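Local coordinates for ThiJ/PfpI domain protein (PDB 4HCJ) that is of undetermined function but belongs to the DJ-1/PfpI family of the glutaminase I clan, binds magnesium and is probably a hydrolase, at residues 7-13 / 69-75. Numbering follows the deposited sequence. Where two conformers were deposited one is given.
Sequences TNNILYV and EFDAVVF
L11 sets its CB over the centre of the F70 ring, a CH-pi contact 3.7 Å from the centroid. With CG anti to the carbonyl carbon (chi1 -62°), the F70 ring is swung beside its own backbone N and back across L11; F97 of helix 88-99 also packs on it. Replacing F70 by alanine removes the ring, which would probably leave L11 CB without its CH-pi partner and open a gap toward F97. Beyond this ring the parallel strands are tightly joined: L11 N donates to A72 O, V74 N to L11 O (2.7 Å) and V13 N to V74 O. On one face V13 CG1 lies against F75 CD1 (3.6 Å); on the other V74 CG2 meets I10 CG2 (3.7 Å) and V74 CG1 lies alongside the Y12 ring, whose OH bonds S27. The partly exposed start is held by polar groups instead. D71 OD1 takes T7 N through its syn lone pair (2.8 Å), with weak bonds from T7 OG1 and, to OD2, N8 N; N9 ND2 reaches E69 O (3.0 Å). Strands 9-13 and 72-75 are central neighbours in the mainly parallel sheet of the DJ-1/PfpI alpha-beta-alpha sandwich.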
ATOM      1  N   THR A   7     -11.639  -2.409  12.912  1.00  9.60           N
ATOM      2  CA  THR A   7     -10.726  -3.367  13.518  1.00  9.01           C
ATOM      3  C   THR A   7      -9.466  -2.747  14.110  1.00  8.13           C
ATOM      4  O   THR A   7      -8.760  -3.396  14.871  1.00  8.51           O
ATOM      5  CB  THR A   7     -10.279  -4.403  12.460  1.00 10.36           C
ATOM      6  OG1 THR A   7      -9.490  -3.754  11.445  1.00  9.52           O
ATOM      7  CG2 THR A   7     -11.484  -5.094  11.816  1.00 13.46           C
ATOM      8  N   ASN A   8      -9.152  -1.517  13.716  1.00  7.95           N
ATOM      9  CA  ASN A   8      -7.884  -0.894  14.077  1.00  7.86           C
ATOM     10  C   ASN A   8      -6.685  -1.722  13.610  1.00  7.43           C
ATOM     11  O   ASN A   8      -5.642  -1.714  14.253  1.00  7.84           O
ATOM     12  CB  ASN A   8      -7.777  -0.566  15.577  1.00  8.42           C
ATOM     13  CG  ASN A   8      -8.824   0.449  16.034  1.00  9.22           C
ATOM     14  OD1 ASN A   8      -9.470   1.111  15.226  1.00 10.41           O
ATOM     15  ND2 ASN A   8      -8.972   0.587  17.345  1.00  9.20           N
ATOM     16  N   ASN A   9      -6.842  -2.405  12.472  1.00  7.45           N
ATOM     17  CA  ASN A   9      -5.771  -3.203  11.877  1.00  7.14           C
ATOM     18  C   ASN A   9      -5.493  -2.733  10.446  1.00  6.42           C
ATOM     19  O   ASN A   9      -6.420  -2.392   9.704  1.00  7.34           O
ATOM     20  CB  ASN A   9      -6.161  -4.679  11.792  1.00  8.08           C
ATOM     21  CG  ASN A   9      -6.355  -5.330  13.141  1.00  9.56           C
ATOM     22  OD1 ASN A   9      -5.681  -5.014  14.121  1.00 10.62           O
ATOM     23  ND2 ASN A   9      -7.281  -6.274  13.186  1.00 11.13           N
ATOM     24  N   ILE A  10      -4.220  -2.767  10.058  1.00  6.34           N
ATOM     25  CA  ILE A  10      -3.782  -2.414   8.714  1.00  6.19           C
ATOM     26  C   ILE A  10      -2.970  -3.562   8.127  1.00  6.12           C
ATOM     27  O   ILE A  10      -2.103  -4.121   8.800  1.00  6.75           O
ATOM     28  CB  ILE A  10      -2.950  -1.116   8.724  1.00  6.43           C
ATOM     29  CG1 ILE A  10      -3.814   0.073   9.145  1.00  6.83           C
ATOM     30  CG2 ILE A  10      -2.279  -0.860   7.361  1.00  6.97           C
ATOM     31  CD1 ILE A  10      -3.024   1.348   9.358  1.00  7.35           C
ATOM     32  N   LEU A  11      -3.249  -3.902   6.874  1.00  5.66           N
ATOM     33  CA  LEU A  11      -2.515  -4.919   6.130  1.00  5.78           C
ATOM     34  C   LEU A  11      -1.516  -4.295   5.170  1.00  5.24           C
ATOM     35  O   LEU A  11      -1.903  -3.414   4.388  1.00  6.00           O
ATOM     36  CB  LEU A  11      -3.486  -5.746   5.297  1.00  6.26           C
ATOM     37  CG  LEU A  11      -2.852  -6.807   4.395  1.00  7.01           C
ATOM     38  CD1 LEU A  11      -2.206  -7.924   5.230  1.00  7.98           C
ATOM     39  CD2 LEU A  11      -3.872  -7.361   3.429  1.00  8.19           C
ATOM     40  N   TYR A  12      -0.267  -4.752   5.189  1.00  5.37           N
ATOM     41  CA  TYR A  12       0.676  -4.453   4.130  1.00  5.01           C
ATOM     42  C   TYR A  12       0.673  -5.556   3.074  1.00  4.95           C
ATOM     43  O   TYR A  12       0.552  -6.745   3.398  1.00  5.55           O
ATOM     44  CB  TYR A  12       2.082  -4.339   4.684  1.00  5.63           C
ATOM     45  CG  TYR A  12       2.377  -3.143   5.545  1.00  5.41           C
ATOM     46  CD1 TYR A  12       2.644  -1.906   4.970  1.00  5.51           C
ATOM     47  CD2 TYR A  12       2.410  -3.244   6.935  1.00  5.88           C
ATOM     48  CE1 TYR A  12       2.952  -0.803   5.732  1.00  5.76           C
ATOM     49  CE2 TYR A  12       2.735  -2.142   7.716  1.00  5.75           C
ATOM     50  CZ  TYR A  12       3.003  -0.928   7.112  1.00  5.58           C
ATOM     51  OH  TYR A  12       3.347   0.138   7.913  1.00  6.34           O
ATOM     52  N   VAL A  13       0.852  -5.154   1.824  1.00  5.17           N
ATOM     53  CA  VAL A  13       1.168  -6.050   0.717  1.00  5.52           C
ATOM     54  C   VAL A  13       2.520  -5.614   0.181  1.00  5.53           C
ATOM     55  O   VAL A  13       2.683  -4.448  -0.202  1.00  5.88           O
ATOM     56  CB  VAL A  13       0.098  -5.947  -0.400  1.00  6.08           C
ATOM     57  CG1 VAL A  13       0.563  -6.618  -1.685  1.00  7.00           C
ATOM     58  CG2 VAL A  13      -1.231  -6.527   0.086  1.00  6.46           C
ATOM     59  N   GLU A  69     -10.882  -8.494   8.436  0.58 11.74           N
ATOM     60  CA  GLU A  69      -9.963  -8.357   9.559  0.58 12.16           C
ATOM     61  C   GLU A  69      -9.116  -7.090   9.519  0.58 10.08           C
ATOM     62  O   GLU A  69      -8.258  -6.906  10.377  0.58 10.27           O
ATOM     63  CB  GLU A  69      -9.034  -9.574   9.627  0.58 15.56           C
ATOM     64  CG  GLU A  69      -9.766 -10.901   9.800  0.58 22.24           C
ATOM     65  CD  GLU A  69      -8.823 -12.070   9.976  0.58 31.06           C
ATOM     66  OE1 GLU A  69      -9.308 -13.166  10.315  0.58 38.17           O
ATOM     67  OE2 GLU A  69      -7.600 -11.895   9.781  0.58 31.75           O
ATOM     68  N   PHE A  70      -9.346  -6.234   8.524  1.00  8.51           N
ATOM     69  CA  PHE A  70      -8.523  -5.035   8.328  1.00  7.62           C
ATOM     70  C   PHE A  70      -9.356  -3.821   7.955  1.00  8.06           C
ATOM     71  O   PHE A  70     -10.403  -3.954   7.337  1.00 10.07           O
ATOM     72  CB  PHE A  70      -7.484  -5.282   7.230  1.00  7.67           C
ATOM     73  CG  PHE A  70      -6.518  -6.373   7.555  1.00  7.62           C
ATOM     74  CD1 PHE A  70      -5.451  -6.121   8.392  1.00  7.95           C
ATOM     75  CD2 PHE A  70      -6.677  -7.651   7.026  1.00  8.59           C
ATOM     76  CE1 PHE A  70      -4.543  -7.115   8.718  1.00  8.91           C
ATOM     77  CE2 PHE A  70      -5.769  -8.657   7.344  1.00  9.31           C
ATOM     78  CZ  PHE A  70      -4.706  -8.388   8.199  1.00  9.80           C
ATOM     79  N   ASP A  71      -8.863  -2.633   8.304  1.00  7.33           N
ATOM     80  CA  ASP A  71      -9.494  -1.380   7.895  1.00  7.04           C
ATOM     81  C   ASP A  71      -8.893  -0.817   6.607  1.00  6.71           C
ATOM     82  O   ASP A  71      -9.521   0.021   5.949  1.00  7.12           O
ATOM     83  CB  ASP A  71      -9.338  -0.325   8.995  1.00  7.62           C
ATOM     84  CG  ASP A  71     -10.006  -0.713  10.297  1.00  8.41           C
ATOM     85  OD1 ASP A  71     -10.954  -1.535  10.289  1.00  9.32           O
ATOM     86  OD2 ASP A  71      -9.570  -0.165  11.326  1.00  9.18           O
ATOM     87  N   ALA A  72      -7.675  -1.224   6.273  1.00  6.39           N
ATOM     88  CA  ALA A  72      -6.924  -0.657   5.159  1.00  6.15           C
ATOM     89  C   ALA A  72      -5.927  -1.681   4.674  1.00  5.81           C
ATOM     90  O   ALA A  72      -5.457  -2.523   5.461  1.00  6.16           O
ATOM     91  CB  ALA A  72      -6.176   0.588   5.598  1.00  7.03           C
ATOM     92  N   VAL A  73      -5.576  -1.559   3.402  1.00  5.70           N
ATOM     93  CA  VAL A  73      -4.429  -2.239   2.823  1.00  5.60           C
ATOM     94  C   VAL A  73      -3.456  -1.183   2.317  1.00  5.18           C
ATOM     95  O   VAL A  73      -3.870  -0.139   1.804  1.00  5.91           O
ATOM     96  CB  VAL A  73      -4.858  -3.235   1.709  1.00  6.25           C
ATOM     97  CG1 VAL A  73      -5.559  -2.526   0.542  1.00  6.57           C
ATOM     98  CG2 VAL A  73      -3.673  -4.029   1.199  1.00  6.92           C
ATOM     99  N   VAL A  74      -2.171  -1.462   2.508  1.00  5.07           N
ATOM    100  CA  VAL A  74      -1.083  -0.574   2.093  1.00  5.24           C
ATOM    101  C   VAL A  74      -0.127  -1.344   1.195  1.00  4.92           C
ATOM    102  O   VAL A  74       0.515  -2.324   1.636  1.00  5.31           O
ATOM    103  CB  VAL A  74      -0.323  -0.034   3.314  1.00  5.92           C
ATOM    104  CG1 VAL A  74       0.914   0.756   2.887  1.00  6.55           C
ATOM    105  CG2 VAL A  74      -1.245   0.806   4.199  1.00  7.23           C
ATOM    106  N   PHE A  75      -0.025  -0.906  -0.055  1.00  5.17           N
ATOM    107  CA  PHE A  75       0.895  -1.482  -1.039  1.00  5.36           C
ATOM    108  C   PHE A  75       2.224  -0.741  -0.977  1.00  5.40           C
ATOM    109  O   PHE A  75       2.312   0.438  -1.343  1.00  6.00           O
ATOM    110  CB  PHE A  75       0.282  -1.405  -2.444  1.00  5.45           C
ATOM    111  CG  PHE A  75      -0.947  -2.254  -2.605  1.00  5.71           C
ATOM    112  CD1 PHE A  75      -0.836  -3.590  -2.980  1.00  6.20           C
ATOM    113  CD2 PHE A  75      -2.217  -1.733  -2.375  1.00  6.17           C
ATOM    114  CE1 PHE A  75      -1.963  -4.395  -3.104  1.00  6.73           C
ATOM    115  CE2 PHE A  75      -3.345  -2.542  -2.495  1.00  6.32           C
ATOM    116  CZ  PHE A  75      -3.212  -3.873  -2.853  1.00  6.60           C
TER